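Enoyl-CoA hydratase (Bacillus halodurans, PDB 3LKE) probably adds water across the double bond of 2-enoyl-CoA thioesters to give 3-hydroxyacyl-CoA products. Local coordinates at residues 26-31 / 64-69; 74-79 / 246-251; 78-83 / 237-242. All coordinates share one frame; numbering follows the deposited sequence.

Contact 1: 26-31 / 64-69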
loop_
_atom_site.group_PDB
_atom_site.type_symbol
_atom_site.label_atom_id
_atom_site.label_comp_id
_atom_site.label_asym_id
_atom_site.label_seq_id
_atom_site.Cartn_x
_atom_site.Cartn_y
_atom_site.Cartn_z
ATOM N N ASN A 26 -18.986 23.583 13.525
ATOM C CA ASN A 26 -18.438 22.276 13.890
ATOM C C ASN A 26 -16.907 22.249 13.844
ATOM O O ASN A 26 -16.295 21.209 13.576
ATOM C CB ASN A 26 -19.045 21.165 13.021
ATOM C CG ASN A 26 -20.497 20.872 13.380
ATOM O OD1 ASN A 26 -21.026 21.393 14.372
ATOM N ND2 ASN A 26 -21.149 20.053 12.568
ATOM N N GLY A 27 -16.298 23.399 14.117
ATOM C CA GLY A 27 -14.849 23.519 14.145
ATOM C C GLY A 27 -14.254 22.755 15.307
ATOM O O GLY A 27 -14.946 22.443 16.284
ATOM N N LEU A 28 -12.966 22.439 15.201
ATOM C CA LEU A 28 -12.307 21.620 16.203
ATOM C C LEU A 28 -11.517 22.480 17.176
ATOM O O LEU A 28 -10.556 23.146 16.794
ATOM C CB LEU A 28 -11.381 20.600 15.525
ATOM C CG LEU A 28 -12.015 19.801 14.388
ATOM C CD1 LEU A 28 -11.002 18.807 13.806
ATOM C CD2 LEU A 28 -13.238 19.077 14.868
ATOM N N ASP A 29 -11.947 22.484 18.432
ATOM C CA ASP A 29 -11.177 23.105 19.500
ATOM C C ASP A 29 -11.185 22.160 20.683
ATOM O O ASP A 29 -11.711 21.054 20.587
ATOM C CB ASP A 29 -11.737 24.482 19.885
ATOM C CG ASP A 29 -13.172 24.427 20.383
ATOM O OD1 ASP A 29 -13.643 23.349 20.821
ATOM O OD2 ASP A 29 -13.831 25.490 20.347
ATOM N N ALA A 30 -10.594 22.579 21.794
ATOM C CA ALA A 30 -10.458 21.693 22.939
ATOM C C ALA A 30 -11.809 21.333 23.562
ATOM O O ALA A 30 -11.987 20.229 24.079
ATOM C CB ALA A 30 -9.530 22.308 23.973
ATOM N N GLU A 31 -12.757 22.264 23.512
ATOM C CA GLU A 31 -14.080 22.036 24.088
ATOM C C GLU A 31 -14.839 20.957 23.320
ATOM O O GLU A 31 -15.295 19.970 23.891
ATOM C CB GLU A 31 -14.884 23.337 24.107
ATOM C CG GLU A 31 -16.126 23.289 24.969
ATOM C CD GLU A 31 -16.705 24.670 25.234
ATOM O OE1 GLU A 31 -16.067 25.675 24.851
ATOM O OE2 GLU A 31 -17.804 24.747 25.817
ATOM N N SER A 64 -15.866 22.450 9.713
ATOM C CA SER A 64 -14.954 23.433 9.157
ATOM C C SER A 64 -13.500 23.178 9.574
ATOM O O SER A 64 -12.589 23.857 9.102
ATOM C CB SER A 64 -15.393 24.843 9.573
ATOM O OG SER A 64 -15.373 24.974 10.981
ATOM N N GLY A 65 -13.283 22.202 10.451
ATOM C CA GLY A 65 -11.936 21.866 10.894
ATOM C C GLY A 65 -11.457 22.881 11.918
ATOM O O GLY A 65 -12.238 23.714 12.370
ATOM N N PRO A 66 -10.168 22.827 12.285
ATOM C CA PRO A 66 -9.628 23.837 13.201
ATOM C C PRO A 66 -9.763 25.225 12.580
ATOM O O PRO A 66 -9.332 25.422 11.445
ATOM C CB PRO A 66 -8.150 23.448 13.321
ATOM C CG PRO A 66 -8.087 22.009 12.901
ATOM C CD PRO A 66 -9.146 21.854 11.861
ATOM N N ARG A 67 -10.363 26.165 13.304
ATOM C CA ARG A 67 -10.637 27.494 12.758
ATOM C C ARG A 67 -9.368 28.323 12.614
ATOM O O ARG A 67 -8.525 28.323 13.502
ATOM C CB ARG A 67 -11.625 28.253 13.650
ATOM C CG ARG A 67 -13.018 27.637 13.727
ATOM C CD ARG A 67 -14.077 28.713 13.574
ATOM N NE ARG A 67 -14.091 29.227 12.206
ATOM C CZ ARG A 67 -14.968 28.861 11.274
ATOM N NH1 ARG A 67 -15.924 27.989 11.561
ATOM N NH2 ARG A 67 -14.895 29.376 10.053
ATOM N N LEU A 68 -9.247 29.033 11.498
ATOM C CA LEU A 68 -8.119 29.934 11.274
ATOM C C LEU A 68 -7.889 30.842 12.480
ATOM O O LEU A 68 -6.776 30.940 12.997
ATOM C CB LEU A 68 -8.374 30.793 10.038
ATOM C CG LEU A 68 -7.584 30.495 8.760
ATOM C CD1 LEU A 68 -7.131 29.044 8.683
ATOM C CD2 LEU A 68 -8.391 30.895 7.531
ATOM N N GLU A 69 -8.953 31.504 12.921
ATOM C CA GLU A 69 -8.863 32.443 14.034
ATOM C C GLU A 69 -8.299 31.780 15.286
ATOM O O GLU A 69 -7.521 32.392 16.036
ATOM C CB GLU A 69 -10.240 33.054 14.338
ATOM C CG GLU A 69 -10.827 33.870 13.193
ATOM C CD GLU A 69 -11.262 33.015 12.008
ATOM O OE1 GLU A 69 -11.537 31.809 12.195
ATOM O OE2 GLU A 69 -11.336 33.553 10.882
#
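Asn26 comes to Ser64 through its backbone, its O lying 4.1 Å from Ser64 N, while its amide is turned elsewhere: OD1 accepts from Tyr21 N and ND2 donates to Phe62 O. At Gly27 the backbone comes close to the second loop, with Gly27 CA 3.2 Å from Gly65 O in a bent CA-H...O contact (121° at H) and 3.5 Å from Ser64 OG. A beta carbon on Gly27 would fall about 3.0 Å from Arg67 CG, so the site is tight. Ser64 OG stands between its own N and carbonyl carbon (chi1 61°) and is hydrogen-bonded to the carbonyl oxygens of Lys24 and Lys25. Next, Leu28 N donates to Gly65 O at 3.2 Å, approaching from above the carbonyl plane. The Leu28 side chain runs beside Pro66, CD1 to CD 4.1 Å, and also meets Leu90 of helix 81-98. Asp29 then N-caps helix 30-45 through OD1 to Leu32 N, while its OD2 pairs with Lys24. Two loops leading into helices, the second carrying Ser64-Gly65 just ahead of helix 68-76, are consistent with the crotonase fold, in whose relatives loops of this kind line the acyl-CoA pocket and the oxyanion hole.

Contact 2: 74-79 / 246-251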
loop_
_atom_site.group_PDB
_atom_site.type_symbol
_atom_site.label_atom_id
_atom_site.label_comp_id
_atom_site.label_asym_id
_atom_site.label_seq_id
_atom_site.Cartn_x
_atom_site.Cartn_y
_atom_site.Cartn_z
ATOM N N CYS A 74 -3.224 30.432 18.700
ATOM C CA CYS A 74 -2.105 29.561 19.052
ATOM C C CYS A 74 -0.761 30.068 18.538
ATOM O O CYS A 74 0.264 29.882 19.190
ATOM C CB CYS A 74 -2.347 28.138 18.546
ATOM S SG CYS A 74 -3.632 27.252 19.437
ATOM N N ALA A 75 -0.752 30.695 17.364
ATOM C CA ALA A 75 0.489 31.246 16.834
ATOM C C ALA A 75 0.911 32.469 17.638
ATOM O O ALA A 75 2.094 32.792 17.714
ATOM C CB ALA A 75 0.335 31.611 15.367
ATOM N N SER A 76 -0.068 33.141 18.238
ATOM C CA SER A 76 0.174 34.371 18.995
ATOM C C SER A 76 0.493 34.095 20.461
ATOM O O SER A 76 0.953 34.985 21.175
ATOM C CB SER A 76 -1.047 35.297 18.911
ATOM O OG SER A 76 -1.428 35.531 17.565
ATOM N N ASP A 77 0.233 32.872 20.910
ATOM C CA ASP A 77 0.446 32.511 22.310
ATOM C C ASP A 77 1.907 32.687 22.708
ATOM O O ASP A 77 2.809 32.560 21.875
ATOM C CB ASP A 77 0.020 31.062 22.570
ATOM C CG ASP A 77 -1.451 30.931 22.921
ATOM O OD1 ASP A 77 -1.988 29.810 22.792
ATOM O OD2 ASP A 77 -2.068 31.940 23.329
ATOM N N GLN A 78 2.134 32.969 23.989
ATOM C CA GLN A 78 3.486 33.079 24.524
ATOM C C GLN A 78 4.125 31.699 24.686
ATOM O O GLN A 78 5.297 31.506 24.352
ATOM C CB GLN A 78 3.470 33.809 25.870
ATOM C CG GLN A 78 3.026 35.269 25.801
ATOM C CD GLN A 78 4.022 36.148 25.063
ATOM O OE1 GLN A 78 3.913 36.351 23.850
ATOM N NE2 GLN A 78 5.001 36.675 25.793
ATOM N N SER A 79 3.355 30.746 25.210
ATOM C CA SER A 79 3.837 29.374 25.377
ATOM C C SER A 79 3.098 28.414 24.444
ATOM O O SER A 79 2.150 28.805 23.764
ATOM C CB SER A 79 3.658 28.908 26.821
ATOM O OG SER A 79 2.290 28.651 27.100
ATOM N N GLU A 246 6.670 33.166 10.427
ATOM C CA GLU A 246 6.013 33.002 9.131
ATOM C C GLU A 246 4.585 32.461 9.275
ATOM O O GLU A 246 3.691 32.829 8.509
ATOM C CB GLU A 246 6.827 32.073 8.224
ATOM C CG GLU A 246 6.196 31.819 6.860
ATOM C CD GLU A 246 6.217 33.043 5.960
ATOM O OE1 GLU A 246 6.985 33.984 6.244
ATOM O OE2 GLU A 246 5.470 33.062 4.961
ATOM N N ILE A 247 4.388 31.578 10.249
ATOM C CA ILE A 247 3.095 30.932 10.452
ATOM C C ILE A 247 2.087 31.956 10.978
ATOM O O ILE A 247 0.956 32.041 10.490
ATOM C CB ILE A 247 3.209 29.725 11.415
ATOM C CG1 ILE A 247 3.735 28.473 10.686
ATOM C CG2 ILE A 247 1.859 29.391 12.021
ATOM C CD1 ILE A 247 5.079 28.628 9.995
ATOM N N LYS A 248 2.502 32.749 11.961
ATOM C CA LYS A 248 1.641 33.827 12.460
ATOM C C LYS A 248 1.284 34.761 11.307
ATOM O O LYS A 248 0.118 35.103 11.109
ATOM C CB LYS A 248 2.349 34.604 13.574
ATOM C CG LYS A 248 1.552 35.758 14.167
ATOM C CD LYS A 248 2.362 36.440 15.267
ATOM C CE LYS A 248 1.613 37.601 15.899
ATOM N NZ LYS A 248 0.403 37.148 16.639
ATOM N N LYS A 249 2.294 35.161 10.541
ATOM C CA LYS A 249 2.091 36.058 9.410
ATOM C C LYS A 249 1.095 35.466 8.420
ATOM O O LYS A 249 0.203 36.165 7.933
ATOM C CB LYS A 249 3.422 36.353 8.711
ATOM C CG LYS A 249 3.311 37.302 7.533
ATOM C CD LYS A 249 4.589 37.310 6.713
ATOM C CE LYS A 249 4.605 38.477 5.737
ATOM N NZ LYS A 249 3.327 38.588 4.985
ATOM N N ARG A 250 1.242 34.177 8.128
ATOM C CA ARG A 250 0.382 33.534 7.144
ATOM C C ARG A 250 -1.053 33.427 7.646
ATOM O O ARG A 250 -1.994 33.764 6.931
ATOM C CB ARG A 250 0.929 32.155 6.752
ATOM C CG ARG A 250 2.039 32.234 5.722
ATOM C CD ARG A 250 2.673 30.872 5.413
ATOM N NE ARG A 250 3.803 31.038 4.500
ATOM C CZ ARG A 250 3.883 30.515 3.279
ATOM N NH1 ARG A 250 2.917 29.748 2.798
ATOM N NH2 ARG A 250 4.953 30.755 2.538
ATOM N N LEU A 251 -1.212 32.958 8.878
ATOM C CA LEU A 251 -2.534 32.848 9.476
ATOM C C LEU A 251 -3.196 34.219 9.554
ATOM O O LEU A 251 -4.407 34.345 9.358
ATOM C CB LEU A 251 -2.445 32.229 10.872
ATOM C CG LEU A 251 -2.052 30.755 10.933
ATOM C CD1 LEU A 251 -1.932 30.298 12.373
ATOM C CD2 LEU A 251 -3.058 29.890 10.165
#
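Ala75 packs on Lys248 where two helices of a crotonase-fold subunit meet: the last turn of helix 68-76 and the C-terminal helix 245-253. The CA atoms of this pair are only 5.2 Å apart, a close approach that the small alanine permits.

The apolar part centres on a single methyl group. Ala75 CB points at the C-terminal helix and rests 3.9 Å from Lys248 CA, so it meets the helix backbone itself as well as side chains. One turn further on, Leu251 CD1 reaches the same methyl at 4.0 Å, and Ile247 CG2 touches it more loosely from the residue just before Lys248, at 4.3 Å. Leu251 also packs on Leu71 and Leu72 of helix 68-76, and Phe242 lies against both Ala75 and Leu251.

Charged groups away from this seam tie helix 245-253 to its other neighbours. Arg250 NE donates at 2.7 Å, within a salt bridge, to the anti lone pair of Glu246 OE2, an oxygen that sits 16° out of the Arg250 guanidinium plane. With NE held one turn back along its own helix, Arg250 NH1 donates to Lys140 O and to Glu206 O of the second subunit. Tyr208 of that subunit packs on Glu246, Ile247 and Arg250, which places this side of the helix at the subunit interface.

The remaining polar approach lies at the edge of the contact. Ser76 OG is hydrogen-bonded to Leu72 O, one turn earlier in its helix. The Lys248 chain is extended from chi1 to chi3, with CG opposite the backbone N (180°), and bends at chi4 (66°), which brings its NZ to 2.6 Å from Ser76 OG and 3.3 Å from Ser76 CB.

Contact 3: 78-83 / 237-242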
loop_
_atom_site.group_PDB
_atom_site.type_symbol
_atom_site.label_atom_id
_atom_site.label_comp_id
_atom_site.label_asym_id
_atom_site.label_seq_id
_atom_site.Cartn_x
_atom_site.Cartn_y
_atom_site.Cartn_z
ATOM N N GLN A 78 2.134 32.969 23.989
ATOM C CA GLN A 78 3.486 33.079 24.524
ATOM C C GLN A 78 4.125 31.699 24.686
ATOM O O GLN A 78 5.297 31.506 24.352
ATOM C CB GLN A 78 3.470 33.809 25.870
ATOM C CG GLN A 78 3.026 35.269 25.801
ATOM C CD GLN A 78 4.022 36.148 25.063
ATOM O OE1 GLN A 78 3.913 36.351 23.850
ATOM N NE2 GLN A 78 5.001 36.675 25.793
ATOM N N SER A 79 3.355 30.746 25.210
ATOM C CA SER A 79 3.837 29.374 25.377
ATOM C C SER A 79 3.098 28.414 24.444
ATOM O O SER A 79 2.150 28.805 23.764
ATOM C CB SER A 79 3.658 28.908 26.821
ATOM O OG SER A 79 2.290 28.651 27.100
ATOM N N ASP A 80 3.525 27.153 24.441
ATOM C CA ASP A 80 2.938 26.140 23.564
ATOM C C ASP A 80 1.904 25.286 24.292
ATOM O O ASP A 80 1.461 24.260 23.774
ATOM C CB ASP A 80 4.039 25.240 23.005
ATOM C CG ASP A 80 5.142 26.027 22.330
ATOM O OD1 ASP A 80 4.859 26.740 21.337
ATOM O OD2 ASP A 80 6.297 25.927 22.792
ATOM N N VAL A 81 1.519 25.714 25.491
ATOM C CA VAL A 81 0.632 24.918 26.333
ATOM C C VAL A 81 -0.761 24.722 25.726
ATOM O O VAL A 81 -1.328 23.628 25.789
ATOM C CB VAL A 81 0.503 25.530 27.746
ATOM C CG1 VAL A 81 -0.607 24.853 28.530
ATOM C CG2 VAL A 81 1.832 25.429 28.485
ATOM N N ARG A 82 -1.310 25.786 25.148
ATOM C CA ARG A 82 -2.639 25.726 24.550
ATOM C C ARG A 82 -2.625 24.808 23.332
ATOM O O ARG A 82 -3.503 23.968 23.175
ATOM C CB ARG A 82 -3.107 27.121 24.133
ATOM C CG ARG A 82 -3.036 28.156 25.243
ATOM C CD ARG A 82 -4.243 28.081 26.173
ATOM N NE ARG A 82 -5.470 28.521 25.511
ATOM C CZ ARG A 82 -5.670 29.748 25.037
ATOM N NH1 ARG A 82 -4.718 30.668 25.137
ATOM N NH2 ARG A 82 -6.821 30.057 24.455
ATOM N N LEU A 83 -1.623 24.978 22.473
ATOM C CA LEU A 83 -1.488 24.134 21.288
ATOM C C LEU A 83 -1.391 22.657 21.672
ATOM O O LEU A 83 -2.123 21.820 21.137
ATOM C CB LEU A 83 -0.279 24.560 20.442
ATOM C CG LEU A 83 -0.113 23.891 19.069
ATOM C CD1 LEU A 83 -1.449 23.823 18.326
ATOM C CD2 LEU A 83 0.930 24.621 18.236
ATOM N N GLU A 237 6.278 18.513 15.342
ATOM C CA GLU A 237 6.568 19.295 14.141
ATOM C C GLU A 237 5.685 20.531 14.058
ATOM O O GLU A 237 6.137 21.598 13.657
ATOM C CB GLU A 237 6.399 18.465 12.857
ATOM C CG GLU A 237 7.340 17.266 12.730
ATOM C CD GLU A 237 8.817 17.648 12.639
ATOM O OE1 GLU A 237 9.144 18.777 12.204
ATOM O OE2 GLU A 237 9.656 16.791 12.988
ATOM N N LEU A 238 4.414 20.386 14.415
ATOM C CA LEU A 238 3.494 21.514 14.321
ATOM C C LEU A 238 3.831 22.569 15.374
ATOM O O LEU A 238 3.768 23.761 15.104
ATOM C CB LEU A 238 2.042 21.052 14.487
ATOM C CG LEU A 238 1.006 22.097 14.068
ATOM C CD1 LEU A 238 1.158 22.436 12.592
ATOM C CD2 LEU A 238 -0.414 21.627 14.367
ATOM N N VAL A 239 4.199 22.117 16.565
ATOM C CA VAL A 239 4.518 23.040 17.656
ATOM C C VAL A 239 5.747 23.856 17.294
ATOM O O VAL A 239 5.821 25.058 17.573
ATOM C CB VAL A 239 4.767 22.295 18.979
ATOM C CG1 VAL A 239 5.468 23.221 19.997
ATOM C CG2 VAL A 239 3.459 21.764 19.545
ATOM N N ALA A 240 6.710 23.191 16.663
ATOM C CA ALA A 240 7.940 23.844 16.239
ATOM C C ALA A 240 7.646 24.888 15.165
ATOM O O ALA A 240 8.248 25.949 15.141
ATOM C CB ALA A 240 8.949 22.806 15.735
ATOM N N LEU A 241 6.712 24.590 14.265
ATOM C CA LEU A 241 6.394 25.539 13.207
ATOM C C LEU A 241 5.607 26.749 13.742
ATOM O O LEU A 241 5.739 27.863 13.232
ATOM C CB LEU A 241 5.616 24.846 12.083
ATOM C CG LEU A 241 6.441 23.992 11.126
ATOM C CD1 LEU A 241 5.533 23.041 10.337
ATOM C CD2 LEU A 241 7.255 24.879 10.179
ATOM N N PHE A 242 4.788 26.525 14.760
ATOM C CA PHE A 242 3.965 27.609 15.311
ATOM C C PHE A 242 4.794 28.611 16.125
ATOM O O PHE A 242 4.281 29.641 16.565
ATOM C CB PHE A 242 2.810 27.052 16.140
ATOM C CG PHE A 242 1.538 26.909 15.364
ATOM C CD1 PHE A 242 1.429 25.959 14.362
ATOM C CD2 PHE A 242 0.448 27.728 15.631
ATOM C CE1 PHE A 242 0.269 25.826 13.639
ATOM C CE2 PHE A 242 -0.725 27.603 14.904
ATOM C CZ PHE A 242 -0.817 26.651 13.908
#
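Leu83 and Val239 have the most surface buried where helix 81-98, from the N-terminal part of the crotonase fold, meets the end of helix 223-241 in its helical C-terminal region. Leu83 has the largest buried area of the contact. Its CG lies opposite the backbone N (chi1 -172°), which extends the side chain across to the other helix with CD2 leading. There CD2 sits 4.0 Å from Val239 CG2, the two side chains passing each other in opposite directions.

Val239 divides its two methyls between two partners. CG2 faces Leu83, whereas CG1 approaches the carboxylate of Asp80, coming within 3.7 Å of Asp80 CG and 3.8 Å of Asp80 OD1. This is van der Waals contact rather than a polar bond. With an alanine here both methyls are gone, which would probably open a gap beside Leu83 CD2 and leave the Asp80 carboxylate without its apolar neighbour. Asp80 occupies the N-cap position of helix 81-98 but makes no capping bond with its side chain; a long, weak ion pair links its OD2 to Lys243.

Phe242 N donates to Leu238 O. The Phe242 ring is backed by Leu71, Cys74 and Ala75 of helix 68-76 and by Ile143. On helix 223-241, Glu237 forms a salt bridge with Lys217 of the second subunit. Leu83 and Phe242 cross at about a right angle, and the approach to the ring is oblique: Leu83 CD2 is 3.7 Å from Phe242 CB and equally far from CG, with CD1 and CD2 of the ring each 4.1 Å away.

How the contacts relate
Contact 1 is the innermost, its centre 12 Å from that of the chain, against 24 Å for contact 2 and 21 Å for contact 3. It is loop against loop, dominated by backbone atoms and glycines, whereas the outer two are helix packing between side chains, and both border the second subunit. Contact 3 is nevertheless largely buried and apolar, while contact 2 is partly open and has a polar approach at its edge. The loop entering helix 68-76 makes contact 1, and the helix's last turn makes contact 2. Contacts 2 and 3 are continuous: Ala75 N is 3.6 Å from Phe242 CD2, and Ile247 CG1 is 3.3 Å from Leu241 O.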